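Local structure of redox-sensing transcriptional repressor Rex (Thermoanaerobacter ethanolicus, 3WGH) at residues Ile149-Ile154 against Trp175-Ile180; Glu136-Phe141 against Ala163-Arg168; Asn86-Gly91 against Gly114-Asn119. The protein probably represses transcription by binding DNA as a homodimer and adjusts that repression to the cellular NADH/NAD(+) balance. All coordinates share one frame; numbering follows the deposited sequence.

Contact 1 of 3, residues Ile149-Ile154 against Trp175-Ile180; sequences IGILCI and WNFLPI. With NAI (1,4-dihydronicotinamide adenine dinucleotide), chain I.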
loop_
_atom_site.group_PDB
_atom_site.type_symbol
_atom_site.label_atom_id
_atom_site.label_comp_id
_atom_site.label_asym_id
_atom_site.label_seq_id
_atom_site.Cartn_x
_atom_site.Cartn_y
_atom_site.Cartn_z
ATOM N N ILE B 149 -7.018 -17.291 2.486
ATOM C CA ILE B 149 -5.999 -16.359 2.026
ATOM C C ILE B 149 -4.617 -16.723 2.558
ATOM O O ILE B 149 -4.446 -16.861 3.763
ATOM C CB ILE B 149 -6.332 -14.927 2.461
ATOM C CG1 ILE B 149 -7.778 -14.599 2.050
ATOM C CG2 ILE B 149 -5.215 -13.909 1.971
ATOM C CD1 ILE B 149 -8.318 -13.280 2.544
ATOM N N GLY B 150 -3.624 -16.717 1.670
ATOM C CA GLY B 150 -2.207 -16.761 2.077
ATOM C C GLY B 150 -1.524 -15.388 1.866
ATOM O O GLY B 150 -1.608 -14.783 0.787
ATOM N N ILE B 151 -0.955 -14.860 2.944
ATOM C CA ILE B 151 -0.229 -13.619 2.913
ATOM C C ILE B 151 1.264 -13.958 2.807
ATOM O O ILE B 151 1.812 -14.674 3.640
ATOM C CB ILE B 151 -0.483 -12.847 4.197
ATOM C CG1 ILE B 151 -2.026 -12.660 4.317
ATOM C CG2 ILE B 151 0.430 -11.588 4.148
ATOM C CD1 ILE B 151 -2.550 -11.882 5.586
ATOM N N LEU B 152 1.890 -13.503 1.740
ATOM C CA LEU B 152 3.248 -13.949 1.393
ATOM C C LEU B 152 4.285 -12.855 1.734
ATOM O O LEU B 152 4.303 -11.783 1.114
ATOM C CB LEU B 152 3.256 -14.237 -0.110
ATOM C CG LEU B 152 3.646 -15.609 -0.677
ATOM C CD1 LEU B 152 4.426 -15.358 -1.991
ATOM C CD2 LEU B 152 4.523 -16.476 0.277
ATOM N N CYS B 153 5.118 -13.105 2.735
ATOM C CA CYS B 153 6.103 -12.074 3.199
ATOM C C CYS B 153 7.471 -12.707 3.323
ATOM O O CYS B 153 8.075 -12.653 4.377
ATOM C CB CYS B 153 5.718 -11.488 4.577
ATOM S SG CYS B 153 3.985 -10.970 4.796
ATOM N N ILE B 154 7.867 -13.429 2.292
ATOM C CA ILE B 154 9.162 -14.137 2.263
ATOM C C ILE B 154 10.068 -13.433 1.263
ATOM O O ILE B 154 9.597 -12.668 0.454
ATOM C CB ILE B 154 8.993 -15.635 1.871
ATOM C CG1 ILE B 154 8.218 -15.815 0.561
ATOM C CG2 ILE B 154 8.291 -16.451 2.976
ATOM C CD1 ILE B 154 8.378 -17.243 -0.048
ATOM N N TRP B 175 -2.251 -12.695 -0.953
ATOM C CA TRP B 175 -1.889 -11.279 -0.740
ATOM C C TRP B 175 -0.371 -11.184 -0.769
ATOM O O TRP B 175 0.285 -11.630 0.136
ATOM C CB TRP B 175 -2.492 -10.761 0.590
ATOM C CG TRP B 175 -2.559 -9.256 0.693
ATOM C CD1 TRP B 175 -2.627 -8.336 -0.347
ATOM C CD2 TRP B 175 -2.548 -8.489 1.906
ATOM N NE1 TRP B 175 -2.728 -7.065 0.160
ATOM C CE2 TRP B 175 -2.632 -7.113 1.534
ATOM C CE3 TRP B 175 -2.512 -8.832 3.258
ATOM C CZ2 TRP B 175 -2.643 -6.087 2.460
ATOM C CZ3 TRP B 175 -2.500 -7.800 4.211
ATOM C CH2 TRP B 175 -2.590 -6.434 3.801
ATOM N N ASN B 176 0.184 -10.702 -1.876
ATOM C CA ASN B 176 1.597 -10.883 -2.153
ATOM C C ASN B 176 2.370 -9.568 -1.903
ATOM O O ASN B 176 2.044 -8.549 -2.512
ATOM C CB ASN B 176 1.794 -11.321 -3.617
ATOM C CG ASN B 176 3.292 -11.277 -4.012
ATOM O OD1 ASN B 176 4.140 -11.690 -3.222
ATOM N ND2 ASN B 176 3.607 -10.669 -5.145
ATOM N N PHE B 177 3.342 -9.574 -0.988
ATOM C CA PHE B 177 4.217 -8.433 -0.793
ATOM C C PHE B 177 5.511 -8.521 -1.606
ATOM O O PHE B 177 6.302 -7.579 -1.623
ATOM C CB PHE B 177 4.556 -8.268 0.704
ATOM C CG PHE B 177 3.410 -7.749 1.507
ATOM C CD1 PHE B 177 3.306 -6.389 1.792
ATOM C CD2 PHE B 177 2.365 -8.618 1.888
ATOM C CE1 PHE B 177 2.139 -5.883 2.518
ATOM C CE2 PHE B 177 1.274 -8.157 2.664
ATOM C CZ PHE B 177 1.149 -6.799 2.957
ATOM N N LEU B 178 5.775 -9.631 -2.263
ATOM C CA LEU B 178 7.103 -9.688 -2.917
ATOM C C LEU B 178 7.161 -8.888 -4.189
ATOM O O LEU B 178 6.234 -8.915 -4.967
ATOM C CB LEU B 178 7.560 -11.105 -3.203
ATOM C CG LEU B 178 7.203 -12.287 -2.321
ATOM C CD1 LEU B 178 8.264 -13.320 -2.542
ATOM C CD2 LEU B 178 6.933 -12.013 -0.830
ATOM N N PRO B 179 8.329 -8.295 -4.487
ATOM C CA PRO B 179 8.386 -7.499 -5.689
ATOM C C PRO B 179 8.667 -8.348 -6.938
ATOM O O PRO B 179 9.574 -8.024 -7.690
ATOM C CB PRO B 179 9.559 -6.537 -5.401
ATOM C CG PRO B 179 10.510 -7.363 -4.614
ATOM C CD PRO B 179 9.593 -8.234 -3.726
ATOM N N ILE B 180 7.916 -9.421 -7.171
ATOM C CA ILE B 180 8.061 -10.152 -8.437
ATOM C C ILE B 180 6.684 -10.407 -8.989
ATOM O O ILE B 180 5.687 -10.073 -8.347
ATOM C CB ILE B 180 8.771 -11.500 -8.265
ATOM C CG1 ILE B 180 7.996 -12.431 -7.356
ATOM C CG2 ILE B 180 10.143 -11.311 -7.672
ATOM C CD1 ILE B 180 8.817 -13.629 -6.972
HETATM P PA NAI I . 12.805 -10.809 6.556
HETATM O O1A NAI I . 14.094 -11.419 6.103
HETATM O O2A NAI I . 12.672 -10.069 7.850
HETATM O O5B NAI I . 11.749 -12.004 6.664
HETATM C C5B NAI I . 11.649 -13.070 5.724
HETATM C C4B NAI I . 11.248 -14.315 6.519
HETATM O O4B NAI I . 10.898 -15.304 5.589
HETATM C C3B NAI I . 12.430 -14.899 7.329
HETATM O O3B NAI I . 11.951 -15.293 8.615
HETATM C C2B NAI I . 12.790 -16.176 6.586
HETATM O O2B NAI I . 13.204 -17.247 7.433
HETATM C C1B NAI I . 11.422 -16.559 6.047
HETATM N N9A NAI I . 11.466 -17.446 4.868
HETATM C C8A NAI I . 12.444 -17.508 3.932
HETATM N N7A NAI I . 12.020 -18.419 3.013
HETATM C C5A NAI I . 10.834 -18.936 3.412
HETATM C C6A NAI I . 9.949 -19.886 2.918
HETATM N N6A NAI I . 10.238 -20.519 1.760
HETATM N N1A NAI I . 8.779 -20.152 3.546
HETATM C C2A NAI I . 8.493 -19.568 4.707
HETATM N N3A NAI I . 9.356 -18.687 5.214
HETATM C C4A NAI I . 10.500 -18.327 4.580
HETATM O O3 NAI I . 12.270 -9.930 5.292
HETATM P PN NAI I . 11.133 -8.796 5.426
HETATM O O1N NAI I . 11.890 -7.527 5.592
HETATM O O2N NAI I . 10.146 -9.368 6.431
HETATM O O5D NAI I . 10.429 -8.779 3.963
HETATM C C5D NAI I . 9.591 -9.847 3.507
HETATM C C4D NAI I . 9.290 -9.563 2.041
HETATM O O4D NAI I . 8.493 -8.371 1.859
HETATM C C3D NAI I . 10.578 -9.377 1.243
HETATM O O3D NAI I . 10.344 -10.039 -0.002
HETATM C C2D NAI I . 10.626 -7.885 0.996
HETATM O O2D NAI I . 11.433 -7.611 -0.169
HETATM C C1D NAI I . 9.130 -7.553 0.872
HETATM N N1N NAI I . 8.763 -6.140 1.069
HETATM C C2N NAI I . 7.905 -5.570 0.167
HETATM C C3N NAI I . 7.531 -4.289 0.199
HETATM C C7N NAI I . 6.530 -3.835 -0.800
HETATM O O7N NAI I . 6.324 -2.649 -1.071
HETATM N N7N NAI I . 5.765 -4.801 -1.327
HETATM C C4N NAI I . 8.071 -3.360 1.289
HETATM C C5N NAI I . 9.014 -4.075 2.239
HETATM C C6N NAI I . 9.291 -5.380 2.114
#
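Two parallel strands meet where Leu152 bonds through both its backbone N-H and its C=O: the N-H runs to Trp175 O at 2.9 Å, and the O takes the N-H of Phe177. A third rung, Trp175 N to Gly150 O, completes the ladder within the beta-alpha-beta unit 149-152, 159-168, 173-176 of the Rossmann-type domain. On the face carrying Ile151 and Trp175 the two side chains lie alongside each other, and the isoleucine CD1 reaches the edge of the indole at CE3, 3.8 Å away. With its CG anti to the backbone N (chi1 -162°), Trp175 swings its ring so that the edge of Phe177 stands over one indole face. Ile151 CG2 touches Phe177 CE2 at the rim of the phenyl ring, while Cys153 SG approaches that ring obliquely. The other face holds Leu152, whose CD1 rests near Asn176 OD1 and Leu178 CG. Asn176 OD1 accepts a hydrogen bond from Leu178 N at 2.8 Å, forming an Asx turn that shapes the chain as it leaves the strand. Farther out, Trp175 NE1 is hydrogen-bonded to Ser198 OG of the second subunit. Just beyond the two strand ends, backbone carbonyls face the cofactor: Phe177 O accepts from NADH N7N, and Ile154 O from the nicotinamide ribose O3D, each at 2.8 Å. Polar recognition of carboxamide and nicotinamide ribose thus depends on the chain's path after the strands, while the Ile154 side chain packs on the adenine.

Contact 2 of 3, residues Glu136-Phe141 against Ala163-Arg168; sequences ETVEDF and ADRLVR. With ZN (zinc ion), chain L.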
loop_
_atom_site.group_PDB
_atom_site.type_symbol
_atom_site.label_atom_id
_atom_site.label_comp_id
_atom_site.label_asym_id
_atom_site.label_seq_id
_atom_site.Cartn_x
_atom_site.Cartn_y
_atom_site.Cartn_z
ATOM N N GLU B 136 6.901 -26.541 6.378
ATOM C CA GLU B 136 6.874 -27.871 5.793
ATOM C C GLU B 136 5.469 -28.436 5.819
ATOM O O GLU B 136 5.052 -29.169 4.913
ATOM C CB GLU B 136 7.850 -28.802 6.558
ATOM C CG GLU B 136 8.034 -30.185 5.921
ATOM C CD GLU B 136 8.812 -30.107 4.608
ATOM O OE1 GLU B 136 9.256 -28.980 4.242
ATOM O OE2 GLU B 136 8.959 -31.165 3.936
ATOM N N THR B 137 4.740 -28.064 6.864
ATOM C CA THR B 137 3.407 -28.549 7.128
ATOM C C THR B 137 2.273 -27.648 6.522
ATOM O O THR B 137 1.121 -27.884 6.798
ATOM C CB THR B 137 3.121 -28.577 8.644
ATOM O OG1 THR B 137 3.186 -27.233 9.156
ATOM C CG2 THR B 137 4.107 -29.522 9.442
ATOM N N VAL B 138 2.604 -26.591 5.774
ATOM C CA VAL B 138 1.581 -25.633 5.341
ATOM C C VAL B 138 0.449 -26.207 4.464
ATOM O O VAL B 138 -0.735 -25.867 4.644
ATOM C CB VAL B 138 2.262 -24.396 4.682
ATOM C CG1 VAL B 138 2.744 -24.725 3.276
ATOM C CG2 VAL B 138 1.343 -23.174 4.723
ATOM N N GLU B 139 0.787 -27.088 3.530
ATOM C CA GLU B 139 -0.214 -27.644 2.603
ATOM C C GLU B 139 -1.263 -28.476 3.383
ATOM O O GLU B 139 -2.477 -28.323 3.198
ATOM C CB GLU B 139 0.436 -28.541 1.547
ATOM C CG GLU B 139 1.268 -27.787 0.545
ATOM C CD GLU B 139 2.039 -28.712 -0.386
ATOM O OE1 GLU B 139 1.420 -29.578 -1.052
ATOM O OE2 GLU B 139 3.272 -28.536 -0.478
ATOM N N ASP B 140 -0.773 -29.338 4.271
ATOM C CA ASP B 140 -1.663 -29.995 5.204
ATOM C C ASP B 140 -2.550 -29.010 6.004
ATOM O O ASP B 140 -3.743 -29.249 6.149
ATOM C CB ASP B 140 -0.835 -30.863 6.153
ATOM C CG ASP B 140 -0.390 -32.163 5.497
ATOM O OD1 ASP B 140 -1.093 -32.646 4.575
ATOM O OD2 ASP B 140 0.629 -32.750 5.937
ATOM N N PHE B 141 -1.940 -27.954 6.560
ATOM C CA PHE B 141 -2.633 -26.996 7.396
ATOM C C PHE B 141 -3.739 -26.276 6.611
ATOM O O PHE B 141 -4.826 -26.045 7.131
ATOM C CB PHE B 141 -1.621 -25.962 7.941
ATOM C CG PHE B 141 -2.179 -25.065 9.018
ATOM C CD1 PHE B 141 -2.031 -25.401 10.362
ATOM C CD2 PHE B 141 -2.893 -23.907 8.682
ATOM C CE1 PHE B 141 -2.606 -24.607 11.365
ATOM C CE2 PHE B 141 -3.425 -23.087 9.658
ATOM C CZ PHE B 141 -3.277 -23.433 11.024
ATOM N N ALA B 163 4.498 -20.149 -3.628
ATOM C CA ALA B 163 3.196 -19.849 -4.265
ATOM C C ALA B 163 2.533 -21.137 -4.772
ATOM O O ALA B 163 1.334 -21.336 -4.564
ATOM C CB ALA B 163 3.392 -18.889 -5.422
ATOM N N ASP B 164 3.288 -21.952 -5.516
ATOM C CA ASP B 164 2.739 -23.168 -6.128
ATOM C C ASP B 164 2.207 -24.144 -5.036
ATOM O O ASP B 164 1.187 -24.775 -5.238
ATOM C CB ASP B 164 3.772 -23.899 -7.010
ATOM C CG ASP B 164 4.102 -23.155 -8.302
ATOM O OD1 ASP B 164 3.327 -22.276 -8.744
ATOM O OD2 ASP B 164 5.161 -23.477 -8.910
ATOM N N ARG B 165 2.949 -24.278 -3.929
ATOM C CA ARG B 165 2.527 -25.081 -2.803
ATOM C C ARG B 165 1.206 -24.602 -2.237
ATOM O O ARG B 165 0.334 -25.430 -1.988
ATOM C CB ARG B 165 3.590 -25.101 -1.692
ATOM C CG ARG B 165 4.884 -25.894 -2.050
ATOM C CD ARG B 165 5.792 -26.020 -0.820
ATOM N NE ARG B 165 5.175 -26.882 0.188
ATOM C CZ ARG B 165 5.407 -26.801 1.497
ATOM N NH1 ARG B 165 6.254 -25.899 1.989
ATOM N NH2 ARG B 165 4.769 -27.614 2.321
ATOM N N LEU B 166 1.042 -23.281 -2.053
ATOM C CA LEU B 166 -0.271 -22.736 -1.620
ATOM C C LEU B 166 -1.384 -23.032 -2.601
ATOM O O LEU B 166 -2.529 -23.397 -2.223
ATOM C CB LEU B 166 -0.247 -21.208 -1.344
ATOM C CG LEU B 166 0.946 -20.697 -0.542
ATOM C CD1 LEU B 166 1.050 -19.096 -0.447
ATOM C CD2 LEU B 166 1.035 -21.353 0.800
ATOM N N VAL B 167 -1.104 -22.810 -3.871
ATOM C CA VAL B 167 -2.145 -22.984 -4.863
ATOM C C VAL B 167 -2.597 -24.476 -4.913
ATOM O O VAL B 167 -3.796 -24.794 -4.879
ATOM C CB VAL B 167 -1.627 -22.518 -6.245
ATOM C CG1 VAL B 167 -2.451 -23.184 -7.389
ATOM C CG2 VAL B 167 -1.743 -21.003 -6.302
ATOM N N ARG B 168 -1.635 -25.391 -4.960
ATOM C CA ARG B 168 -2.033 -26.779 -5.105
ATOM C C ARG B 168 -2.648 -27.359 -3.828
ATOM O O ARG B 168 -3.385 -28.308 -3.937
ATOM C CB ARG B 168 -0.895 -27.651 -5.658
ATOM C CG ARG B 168 0.095 -28.026 -4.634
ATOM C CD ARG B 168 1.023 -29.091 -5.216
ATOM N NE ARG B 168 2.120 -29.439 -4.312
ATOM C CZ ARG B 168 3.366 -29.008 -4.469
ATOM N NH1 ARG B 168 4.318 -29.410 -3.634
ATOM N NH2 ARG B 168 3.650 -28.162 -5.460
HETATM ZN ZN ZN L . 8.745 -30.612 1.531
HETATM O O HOH W 1 6.492 -31.345 1.674
#
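Glu139 and Arg165 form the main ionic link between the helices. Their side chains cross at about a right angle, and Glu139 OE2 meets Arg165 NE at 2.6 Å, in the guanidinium plane, through the lone pair directed away from OE1; the N-H...O angle is 168°. The same oxygen takes a weaker bond from Arg165 NH2. A second, weak bridge runs from Arg168 NE to Glu139 OE1 at 3.3 Å, with the carboxylate turned 85° against that guanidinium, so one glutamate ties together two arginines one helical turn apart.

Backbone oxygens share the load on Arg165. Its chain bends at chi3 (68°), carrying the guanidinium over to the start of the partner helix, where NH2 makes a weak bond to Glu136 O at 3.0 Å and NH1 bonds to Val135 O. Several acceptors therefore fix the rotation of this largely buried cation.

In the Rossmann-type domain, helices 138-144 and 159-168 both follow strands of the mostly parallel sheet, and this contact joins them side by side where they lie against it. Van der Waals contacts form its inner layer. Val138 CG1 lies over one face of the Arg165 guanidinium, 3.7 Å from NH2, and Val138 CG2 approaches Leu166 CD2 at 4.3 Å. Inward, Val138 also touches Ile88 and Ile90 of the sheet.

Metal coordination occupies the exposed end. Glu136 OE2 binds a zinc ion at 2.5 Å, and a water is a further ligand at 2.4 Å. Glu136 OE1 stays 4.9 Å from Arg165 NH1, near enough that the opposite charges may influence each other without contact.

Contact 3 of 3, residues Asn86-Gly91 against Gly114-Asn119; sequences NTIIIG and GIFDIN. With NAI (1,4-dihydronicotinamide adenine dinucleotide), chain I.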
loop_
_atom_site.group_PDB
_atom_site.type_symbol
_atom_site.label_atom_id
_atom_site.label_comp_id
_atom_site.label_asym_id
_atom_site.label_seq_id
_atom_site.Cartn_x
_atom_site.Cartn_y
_atom_site.Cartn_z
ATOM N N ASN B 86 -10.406 -17.093 6.613
ATOM C CA ASN B 86 -9.291 -17.719 7.301
ATOM C C ASN B 86 -7.999 -17.434 6.568
ATOM O O ASN B 86 -7.876 -17.766 5.374
ATOM C CB ASN B 86 -9.517 -19.228 7.428
ATOM C CG ASN B 86 -10.729 -19.570 8.309
ATOM O OD1 ASN B 86 -11.088 -18.836 9.250
ATOM N ND2 ASN B 86 -11.345 -20.704 8.011
ATOM N N THR B 87 -7.078 -16.763 7.261
ATOM C CA THR B 87 -5.770 -16.383 6.695
ATOM C C THR B 87 -4.578 -17.079 7.313
ATOM O O THR B 87 -4.612 -17.499 8.497
ATOM C CB THR B 87 -5.541 -14.830 6.748
ATOM O OG1 THR B 87 -5.178 -14.429 8.075
ATOM C CG2 THR B 87 -6.828 -14.107 6.400
ATOM N N ILE B 88 -3.498 -17.204 6.516
ATOM C CA ILE B 88 -2.201 -17.548 7.113
ATOM C C ILE B 88 -1.126 -16.605 6.551
ATOM O O ILE B 88 -1.305 -16.044 5.468
ATOM C CB ILE B 88 -1.766 -19.015 6.802
ATOM C CG1 ILE B 88 -1.557 -19.162 5.303
ATOM C CG2 ILE B 88 -2.725 -20.044 7.427
ATOM C CD1 ILE B 88 -1.389 -20.603 4.774
ATOM N N ILE B 89 -0.016 -16.491 7.272
ATOM C CA ILE B 89 1.121 -15.644 6.857
ATOM C C ILE B 89 2.257 -16.584 6.649
ATOM O O ILE B 89 2.498 -17.475 7.501
ATOM C CB ILE B 89 1.455 -14.598 7.931
ATOM C CG1 ILE B 89 0.339 -13.546 7.936
ATOM C CG2 ILE B 89 2.853 -13.872 7.671
ATOM C CD1 ILE B 89 0.445 -12.571 9.102
ATOM N N ILE B 90 2.881 -16.480 5.482
ATOM C CA ILE B 90 4.120 -17.218 5.186
ATOM C C ILE B 90 5.239 -16.239 5.296
ATOM O O ILE B 90 5.280 -15.230 4.556
ATOM C CB ILE B 90 4.127 -17.762 3.706
ATOM C CG1 ILE B 90 2.769 -18.379 3.393
ATOM C CG2 ILE B 90 5.267 -18.783 3.470
ATOM C CD1 ILE B 90 2.445 -19.444 4.321
ATOM N N GLY B 91 6.187 -16.545 6.185
ATOM C CA GLY B 91 7.272 -15.628 6.511
ATOM C C GLY B 91 7.019 -14.875 7.815
ATOM O O GLY B 91 6.251 -13.904 7.874
ATOM N N GLY B 114 -2.643 -19.262 11.242
ATOM C CA GLY B 114 -1.315 -19.788 11.494
ATOM C C GLY B 114 -0.249 -18.949 10.803
ATOM O O GLY B 114 -0.571 -18.127 9.913
ATOM N N ILE B 115 0.999 -19.096 11.252
ATOM C CA ILE B 115 2.106 -18.357 10.671
ATOM C C ILE B 115 3.262 -19.313 10.507
ATOM O O ILE B 115 3.492 -20.139 11.392
ATOM C CB ILE B 115 2.481 -17.106 11.503
ATOM C CG1 ILE B 115 3.622 -16.345 10.827
ATOM C CG2 ILE B 115 2.957 -17.500 12.890
ATOM C CD1 ILE B 115 3.606 -14.830 11.130
ATOM N N PHE B 116 3.930 -19.261 9.353
ATOM C CA PHE B 116 4.815 -20.307 8.897
ATOM C C PHE B 116 6.140 -19.711 8.547
ATOM O O PHE B 116 6.201 -18.585 8.069
ATOM C CB PHE B 116 4.197 -21.062 7.711
ATOM C CG PHE B 116 2.908 -21.766 8.084
ATOM C CD1 PHE B 116 2.933 -23.101 8.574
ATOM C CD2 PHE B 116 1.713 -21.072 8.078
ATOM C CE1 PHE B 116 1.725 -23.742 8.977
ATOM C CE2 PHE B 116 0.507 -21.693 8.451
ATOM C CZ PHE B 116 0.525 -23.012 8.953
ATOM N N ASP B 117 7.221 -20.409 8.907
ATOM C CA ASP B 117 8.582 -19.952 8.564
ATOM C C ASP B 117 9.488 -21.159 8.307
ATOM O O ASP B 117 9.109 -22.291 8.655
ATOM C CB ASP B 117 9.152 -19.059 9.669
ATOM C CG ASP B 117 10.238 -18.099 9.139
ATOM O OD1 ASP B 117 9.948 -16.895 8.904
ATOM O OD2 ASP B 117 11.374 -18.561 8.882
ATOM N N ILE B 118 10.603 -20.974 7.594
ATOM C CA ILE B 118 11.570 -22.092 7.459
ATOM C C ILE B 118 12.659 -22.043 8.548
ATOM O O ILE B 118 13.546 -22.872 8.547
ATOM C CB ILE B 118 12.385 -22.083 6.140
ATOM C CG1 ILE B 118 13.018 -20.708 5.900
ATOM C CG2 ILE B 118 11.628 -22.612 4.990
ATOM C CD1 ILE B 118 13.709 -20.624 4.560
ATOM N N ASN B 119 12.645 -21.033 9.408
ATOM C CA ASN B 119 13.735 -20.801 10.362
ATOM C C ASN B 119 13.458 -21.395 11.729
ATOM O O ASN B 119 12.731 -20.796 12.529
ATOM C CB ASN B 119 14.012 -19.292 10.528
ATOM C CG ASN B 119 15.201 -19.006 11.476
ATOM O OD1 ASN B 119 15.846 -19.936 11.994
ATOM N ND2 ASN B 119 15.499 -17.727 11.687
HETATM P PA NAI I . 12.805 -10.809 6.556
HETATM O O1A NAI I . 14.094 -11.419 6.103
HETATM O O2A NAI I . 12.672 -10.069 7.850
HETATM O O5B NAI I . 11.749 -12.004 6.664
HETATM C C5B NAI I . 11.649 -13.070 5.724
HETATM C C4B NAI I . 11.248 -14.315 6.519
HETATM O O4B NAI I . 10.898 -15.304 5.589
HETATM C C3B NAI I . 12.430 -14.899 7.329
HETATM O O3B NAI I . 11.951 -15.293 8.615
HETATM C C2B NAI I . 12.790 -16.176 6.586
HETATM O O2B NAI I . 13.204 -17.247 7.433
HETATM C C1B NAI I . 11.422 -16.559 6.047
HETATM N N9A NAI I . 11.466 -17.446 4.868
HETATM C C8A NAI I . 12.444 -17.508 3.932
HETATM N N7A NAI I . 12.020 -18.419 3.013
HETATM C C5A NAI I . 10.834 -18.936 3.412
HETATM C C6A NAI I . 9.949 -19.886 2.918
HETATM N N6A NAI I . 10.238 -20.519 1.760
HETATM N N1A NAI I . 8.779 -20.152 3.546
HETATM C C2A NAI I . 8.493 -19.568 4.707
HETATM N N3A NAI I . 9.356 -18.687 5.214
HETATM C C4A NAI I . 10.500 -18.327 4.580
HETATM O O3 NAI I . 12.270 -9.930 5.292
HETATM P PN NAI I . 11.133 -8.796 5.426
HETATM O O1N NAI I . 11.890 -7.527 5.592
HETATM O O2N NAI I . 10.146 -9.368 6.431
HETATM O O5D NAI I . 10.429 -8.779 3.963
HETATM C C5D NAI I . 9.591 -9.847 3.507
HETATM C C4D NAI I . 9.290 -9.563 2.041
HETATM O O4D NAI I . 8.493 -8.371 1.859
HETATM C C3D NAI I . 10.578 -9.377 1.243
HETATM O O3D NAI I . 10.344 -10.039 -0.002
HETATM C C2D NAI I . 10.626 -7.885 0.996
HETATM O O2D NAI I . 11.433 -7.611 -0.169
HETATM C C1D NAI I . 9.130 -7.553 0.872
HETATM N N1N NAI I . 8.763 -6.140 1.069
HETATM C C2N NAI I . 7.905 -5.570 0.167
HETATM C C3N NAI I . 7.531 -4.289 0.199
HETATM C C7N NAI I . 6.530 -3.835 -0.800
HETATM O O7N NAI I . 6.324 -2.649 -1.071
HETATM N N7N NAI I . 5.765 -4.801 -1.327
HETATM C C4N NAI I . 8.071 -3.360 1.289
HETATM C C5N NAI I . 9.014 -4.075 2.239
HETATM C C6N NAI I . 9.291 -5.380 2.114
#
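Ile89 holds its CG2 anti to the backbone N, and Ile115 does the same with its CG1 (chi1 -178°), which lays the two side chains alongside each other, pointing the same way, with Ile89 CG2 and Ile115 CD1 3.7 Å apart. On the opposite face of the sheet, Phe116 has its CG beside the backbone N (chi1 -63°), and this turns the ring back along the neighbouring strand. Ile88 CG2 meets the ring edge at CE2, at 3.8 Å, whereas Ile90 CD1 comes to it obliquely. Phe141 from helix 138-144 packs edge-to-face with the same phenyl ring. Beneath the side chains the backbones run parallel, 19° apart: Ile89 N bonds to Gly114 O, Phe116 N to Ile89 O at 2.9 Å, and Gly91 N to Phe116 O at 2.8 Å. That last rung fixes the end of the first strand next to Asp117. The aspartate grips the adenosine ribose of NADH with both oxygens, OD1 accepting from O3B at 2.6 Å and OD2 from O2B at 2.7 Å. Its carboxylate is itself positioned by Ala92 N on OD1 and by Asn119 N on OD2, the latter an Asx turn. Ile90 CG2 touches the adenine at C2A, and Ile118 packs against the same base. An acidic residue at the end of the second strand, beside a glycine-rich turn beginning at Gly91, is the classic Rossmann signature for an NAD(H) ribose.

In the fold
Contacts 1 and 3 are buried and belong to the same mostly parallel sheet, where strands 85-90 and 149-152 are neighbours: Ile90 probably bonds through its N to Ile151 O and through its O to Cys153 N. Together they border one NADH, contact 3 at the adenosine half through a carboxylate; contact 1 hydrogen-bonds the nicotinamide half through backbone carbonyls, though Ile154 also packs on the adenine. Contact 2 lies nearer the surface, its centre about 21 Å from the centre of the chain, and joins helices mainly by charge. Its inner side packs on the face of contact 3 that carries Ile88 and Phe116. Helix 159-168, which supplies half of contact 2, connects the two strands of contact 1.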